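Local structure of chitinase A (Cycas revoluta, 4MNK) at residues 96-100 / 133-138; 244-248 / 259-265. The protein probably hydrolyses chitin as a class V plant chitinase of glycoside hydrolase family 18, and binds N-acetylglucosamine oligosaccharides in a cleft. All coordinates share one frame; numbering follows the deposited sequence.

In the fold
From the N terminus, the chain first lays down strands and helices of the family 18 barrel, and contact 1 closes when helix 125-149 returns to helix 93-110, with strand 114-119 in the connection between them. Contact 2 comes later and in series with it, neither nested nor crossing: strand 234-247 leaves the barrel, and residues 259-265 turn back along its end after a connection of ten residues without helix or strand. Contact 1 thus joins two outer helices, whereas contact 2 builds part of the antiparallel region around strands 262-270 and 300-304. They lie on opposite sides of the chain's centre, their own centres about 42 Å apart.

Contact 1. Residues 96-100 / 133-138; sequences RQRFV and KLVSEL
The buried Arg96 forms a side-on salt bridge with the partly exposed Glu137 between helical segments 96-100 and 133-138, whose axes come within 9.8 Å and cross at -45°. Arg96 NE gives a nearly straight bond to Glu137 OE1 (2.9 Å), while Arg96 NH2 reaches Glu137 OE2 at 3.0 Å on that oxygen's syn lone pair. Both oxygens lie close to the guanidinium plane, although the two flat groups are turned 34° against each other. The bend in the arginine chain at chi3 (-51°) brings NE and NH2 round to the carboxylate, and Lys133 CB sits over the centre of one guanidinium face. Arg96 NH1 is held separately by the carbonyl of Asn90, so both ends of the group are fixed. The solvent side begins with Lys133, whose extended chain leads its amino group away.

The segments belong to neighbouring outer helices of the TIM barrel typical of family 18, linked through strand 114-119. Toward that strand the packing becomes close and apolar. Leu134, its CG anti to the backbone N, sends CD1 to Phe99 CD2 at 3.7 Å and also lies against the methylenes of Arg96. The phenylalanine and Leu138 both continue onto Leu117 of the strand, and helix 80-90 packs against Phe99 and Leu134 through Leu89. Farther along the helices Val100 settles against the next turn: its CG2 rests 3.9 Å from Leu138 N, and its CG1 meets Leu138 CD1 at 4.1 Å, the two side chains crossing obliquely.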
loop_
_atom_site.group_PDB
_atom_site.type_symbol
_atom_site.label_atom_id
_atom_site.label_comp_id
_atom_site.label_asym_id
_atom_site.label_seq_id
_atom_site.Cartn_x
_atom_site.Cartn_y
_atom_site.Cartn_z
ATOM N N ARG A 96 -8.354 -20.140 11.605
ATOM C CA ARG A 96 -7.586 -19.009 12.137
ATOM C C ARG A 96 -6.319 -19.490 12.838
ATOM O O ARG A 96 -5.258 -18.886 12.690
ATOM C CB ARG A 96 -8.427 -18.153 13.089
ATOM C CG ARG A 96 -9.601 -17.432 12.427
ATOM C CD ARG A 96 -10.102 -16.268 13.274
ATOM N NE ARG A 96 -10.370 -16.658 14.657
ATOM C CZ ARG A 96 -11.552 -17.052 15.120
ATOM N NH1 ARG A 96 -12.614 -17.110 14.321
ATOM N NH2 ARG A 96 -11.676 -17.388 16.397
ATOM N N GLN A 97 -6.432 -20.584 13.588
ATOM C CA GLN A 97 -5.283 -21.172 14.279
ATOM C C GLN A 97 -4.211 -21.629 13.284
ATOM O O GLN A 97 -3.021 -21.369 13.485
ATOM C CB GLN A 97 -5.735 -22.331 15.176
ATOM C CG GLN A 97 -4.701 -22.798 16.200
ATOM C CD GLN A 97 -5.301 -23.676 17.293
ATOM O OE1 GLN A 97 -6.474 -24.056 17.236
ATOM N NE2 GLN A 97 -4.494 -23.998 18.299
ATOM N N ARG A 98 -4.636 -22.294 12.211
ATOM C CA ARG A 98 -3.717 -22.761 11.174
ATOM C C ARG A 98 -3.041 -21.588 10.463
ATOM O O ARG A 98 -1.840 -21.635 10.194
ATOM C CB ARG A 98 -4.430 -23.670 10.165
ATOM C CG ARG A 98 -5.002 -24.951 10.776
ATOM C CD ARG A 98 -5.394 -25.974 9.721
ATOM N NE ARG A 98 -6.429 -25.482 8.810
ATOM C CZ ARG A 98 -7.738 -25.543 9.039
ATOM N NH1 ARG A 98 -8.205 -26.070 10.166
ATOM N NH2 ARG A 98 -8.588 -25.069 8.138
ATOM N N PHE A 99 -3.814 -20.539 10.182
ATOM C CA PHE A 99 -3.303 -19.323 9.551
ATOM C C PHE A 99 -2.245 -18.653 10.423
ATOM O O PHE A 99 -1.181 -18.275 9.938
ATOM C CB PHE A 99 -4.449 -18.344 9.273
ATOM C CG PHE A 99 -4.004 -17.016 8.709
ATOM C CD1 PHE A 99 -4.045 -16.779 7.338
ATOM C CD2 PHE A 99 -3.559 -15.995 9.545
ATOM C CE1 PHE A 99 -3.645 -15.550 6.807
ATOM C CE2 PHE A 99 -3.153 -14.764 9.022
ATOM C CZ PHE A 99 -3.197 -14.547 7.652
ATOM N N VAL A 100 -2.551 -18.502 11.708
ATOM C CA VAL A 100 -1.658 -17.816 12.636
ATOM C C VAL A 100 -0.323 -18.557 12.758
ATOM O O VAL A 100 0.746 -17.944 12.643
ATOM C CB VAL A 100 -2.345 -17.606 14.009
ATOM C CG1 VAL A 100 -1.338 -17.256 15.083
ATOM C CG2 VAL A 100 -3.409 -16.518 13.903
ATOM N N LYS A 133 -10.914 -11.052 15.687
ATOM C CA LYS A 133 -10.533 -12.341 16.272
ATOM C C LYS A 133 -9.198 -12.822 15.707
ATOM O O LYS A 133 -8.304 -13.194 16.461
ATOM C CB LYS A 133 -11.615 -13.400 16.039
ATOM C CG LYS A 133 -12.955 -13.108 16.706
ATOM C CD LYS A 133 -13.978 -14.185 16.368
ATOM C CE LYS A 133 -15.387 -13.757 16.734
ATOM N NZ LYS A 133 -16.385 -14.801 16.367
ATOM N N LEU A 134 -9.063 -12.797 14.381
ATOM C CA LEU A 134 -7.824 -13.222 13.727
ATOM C C LEU A 134 -6.620 -12.418 14.210
ATOM O O LEU A 134 -5.598 -12.986 14.602
ATOM C CB LEU A 134 -7.934 -13.117 12.201
ATOM C CG LEU A 134 -6.709 -13.612 11.418
ATOM C CD1 LEU A 134 -6.721 -15.135 11.302
ATOM C CD2 LEU A 134 -6.635 -12.959 10.042
ATOM N N VAL A 135 -6.751 -11.094 14.174
ATOM C CA VAL A 135 -5.641 -10.207 14.506
ATOM C C VAL A 135 -5.254 -10.307 15.986
ATOM O O VAL A 135 -4.068 -10.302 16.322
ATOM C CB VAL A 135 -5.929 -8.749 14.072
ATOM C CG1 VAL A 135 -4.828 -7.809 14.537
ATOM C CG2 VAL A 135 -6.065 -8.668 12.556
ATOM N N SER A 136 -6.248 -10.431 16.865
ATOM C CA SER A 136 -5.966 -10.587 18.291
ATOM C C SER A 136 -5.167 -11.868 18.543
ATOM O O SER A 136 -4.189 -11.866 19.297
ATOM C CB SER A 136 -7.257 -10.585 19.107
ATOM O OG SER A 136 -6.973 -10.654 20.494
ATOM N N GLU A 137 -5.581 -12.954 17.894
ATOM C CA GLU A 137 -4.892 -14.240 18.000
ATOM C C GLU A 137 -3.480 -14.178 17.411
ATOM O O GLU A 137 -2.541 -14.756 17.964
ATOM C CB GLU A 137 -5.729 -15.346 17.348
ATOM C CG GLU A 137 -6.996 -15.686 18.147
ATOM C CD GLU A 137 -8.109 -16.325 17.319
ATOM O OE1 GLU A 137 -7.870 -16.723 16.161
ATOM O OE2 GLU A 137 -9.239 -16.432 17.843
ATOM N N LEU A 138 -3.329 -13.455 16.305
ATOM C CA LEU A 138 -2.024 -13.294 15.670
ATOM C C LEU A 138 -1.056 -12.501 16.557
ATOM O O LEU A 138 0.099 -12.895 16.729
ATOM C CB LEU A 138 -2.173 -12.644 14.290
ATOM C CG LEU A 138 -0.914 -12.501 13.429
ATOM C CD1 LEU A 138 -0.183 -13.833 13.234
ATOM C CD2 LEU A 138 -1.293 -11.901 12.088
#

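Contact 2. Residues 244-248 / 259-265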
loop_
_atom_site.group_PDB
_atom_site.type_symbol
_atom_site.label_atom_id
_atom_site.label_comp_id
_atom_site.label_asym_id
_atom_site.label_seq_id
_atom_site.Cartn_x
_atom_site.Cartn_y
_atom_site.Cartn_z
ATOM N N SER A 244 -5.336 6.622 -15.522
ATOM C CA SER A 244 -5.441 7.205 -16.851
ATOM C C SER A 244 -6.843 7.110 -17.429
ATOM O O SER A 244 -7.601 6.180 -17.126
ATOM C CB SER A 244 -4.449 6.532 -17.799
ATOM O OG SER A 244 -4.795 5.173 -17.977
ATOM N N TRP A 245 -7.153 8.078 -18.286
ATOM C CA TRP A 245 -8.427 8.172 -18.979
ATOM C C TRP A 245 -8.171 8.421 -20.458
ATOM O O TRP A 245 -7.108 8.927 -20.840
ATOM C CB TRP A 245 -9.209 9.385 -18.482
ATOM C CG TRP A 245 -9.875 9.312 -17.143
ATOM C CD1 TRP A 245 -11.191 9.038 -16.899
ATOM C CD2 TRP A 245 -9.287 9.609 -15.871
ATOM N NE1 TRP A 245 -11.452 9.116 -15.555
ATOM C CE2 TRP A 245 -10.301 9.463 -14.900
ATOM C CE3 TRP A 245 -7.997 9.957 -15.453
ATOM C CZ2 TRP A 245 -10.070 9.671 -13.538
ATOM C CZ3 TRP A 245 -7.766 10.155 -14.093
ATOM C CH2 TRP A 245 -8.800 10.009 -13.154
ATOM N N LEU A 246 -9.164 8.090 -21.279
ATOM C CA LEU A 246 -9.233 8.586 -22.647
ATOM C C LEU A 246 -10.154 9.800 -22.659
ATOM O O LEU A 246 -11.279 9.736 -22.155
ATOM C CB LEU A 246 -9.747 7.508 -23.604
ATOM C CG LEU A 246 -8.901 6.238 -23.740
ATOM C CD1 LEU A 246 -9.580 5.238 -24.663
ATOM C CD2 LEU A 246 -7.496 6.552 -24.237
ATOM N N LEU A 247 -9.668 10.905 -23.218
ATOM C CA LEU A 247 -10.421 12.155 -23.250
ATOM C C LEU A 247 -11.517 12.127 -24.302
ATOM O O LEU A 247 -11.331 11.578 -25.392
ATOM C CB LEU A 247 -9.489 13.341 -23.509
ATOM C CG LEU A 247 -8.426 13.643 -22.449
ATOM C CD1 LEU A 247 -7.431 14.655 -22.981
ATOM C CD2 LEU A 247 -9.054 14.133 -21.152
ATOM N N LYS A 248 -12.659 12.721 -23.968
ATOM C CA LYS A 248 -13.750 12.874 -24.924
ATOM C C LYS A 248 -13.361 13.866 -26.021
ATOM O O LYS A 248 -13.650 13.639 -27.198
ATOM C CB LYS A 248 -15.038 13.315 -24.220
ATOM C CG LYS A 248 -16.286 13.247 -25.101
ATOM C CD LYS A 248 -17.566 13.512 -24.313
ATOM C CE LYS A 248 -18.066 12.264 -23.593
ATOM N NZ LYS A 248 -19.304 12.533 -22.806
ATOM N N ALA A 259 -14.413 12.343 -20.054
ATOM C CA ALA A 259 -13.664 11.159 -20.475
ATOM C C ALA A 259 -14.583 10.046 -20.978
ATOM O O ALA A 259 -15.782 10.032 -20.675
ATOM C CB ALA A 259 -12.795 10.660 -19.334
ATOM N N VAL A 260 -14.014 9.111 -21.739
ATOM C CA VAL A 260 -14.793 8.045 -22.387
ATOM C C VAL A 260 -14.371 6.616 -22.014
ATOM O O VAL A 260 -14.870 5.641 -22.588
ATOM C CB VAL A 260 -14.823 8.206 -23.936
ATOM C CG1 VAL A 260 -15.626 9.437 -24.332
ATOM C CG2 VAL A 260 -13.409 8.273 -24.512
ATOM N N GLY A 261 -13.457 6.493 -21.054
ATOM C CA GLY A 261 -13.005 5.185 -20.592
ATOM C C GLY A 261 -11.569 5.176 -20.112
ATOM O O GLY A 261 -10.935 6.229 -19.995
ATOM N N ALA A 262 -11.062 3.977 -19.838
ATOM C CA ALA A 262 -9.711 3.786 -19.325
ATOM C C ALA A 262 -8.646 4.075 -20.370
ATOM O O ALA A 262 -8.752 3.644 -21.517
ATOM C CB ALA A 262 -9.548 2.367 -18.792
ATOM N N GLY A 263 -7.619 4.813 -19.961
ATOM C CA GLY A 263 -6.427 4.980 -20.782
ATOM C C GLY A 263 -5.512 3.781 -20.600
ATOM O O GLY A 263 -5.897 2.793 -19.969
ATOM N N PRO A 264 -4.289 3.852 -21.150
ATOM C CA PRO A 264 -3.333 2.762 -20.951
ATOM C C PRO A 264 -2.792 2.773 -19.518
ATOM O O PRO A 264 -2.711 3.842 -18.920
ATOM C CB PRO A 264 -2.215 3.098 -21.941
ATOM C CG PRO A 264 -2.279 4.582 -22.096
ATOM C CD PRO A 264 -3.723 4.956 -21.951
ATOM N N VAL A 265 -2.467 1.621 -18.932
ATOM C CA VAL A 265 -2.787 0.296 -19.443
ATOM C C VAL A 265 -3.931 -0.202 -18.573
ATOM O O VAL A 265 -3.761 -0.395 -17.365
ATOM C CB VAL A 265 -1.572 -0.658 -19.322
ATOM C CG1 VAL A 265 -1.957 -2.096 -19.670
ATOM C CG2 VAL A 265 -0.417 -0.174 -20.193
#
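Ser244 holds residues 259-265 by both its backbone and its hydroxyl. Its OG donates to Pro264 O at 2.6 Å from above the carbonyl plane, and its carbonyl O accepts from Gly263 N at 3.1 Å. That second bond is almost straight at the hydrogen, but the donor stands well above the plane of the serine carbonyl. A chi1 of 65° turns OG toward Pro264; an alanine here would probably leave Pro264 O without this hydroxyl donor, although the backbone bond to Gly263 could remain.

Farther along the antiparallel pairing, Leu246 is satisfied at both backbone polar atoms: Leu246 N donates to Gly261 O (2.9 Å), and Leu246 O receives Val260 N at 2.8 Å. Gly261 O also meets Trp245 CA in a CA-H...O contact. Glycine suits position 263 because a beta carbon would collide with Ser244 OG. Here the end of strand 234-247 pairs with 259-265, which turns a corner at Gly261; Leu247 and Pro264 pack against strand 300-304 of the same antiparallel region.

The Trp245 indole packs by CD1 on Ala259 CB (3.3 Å), its NE1 bonded to the carbonyl of Glu199, a residue of a glycan pocket; separately, Leu246 CB meets Val260 CG2. Since three of the four bonds use main-chain donors, the pairing depends chiefly on backbone geometry, with the serine hydroxyl adding a fourth, to Pro264 O, beyond Gly263.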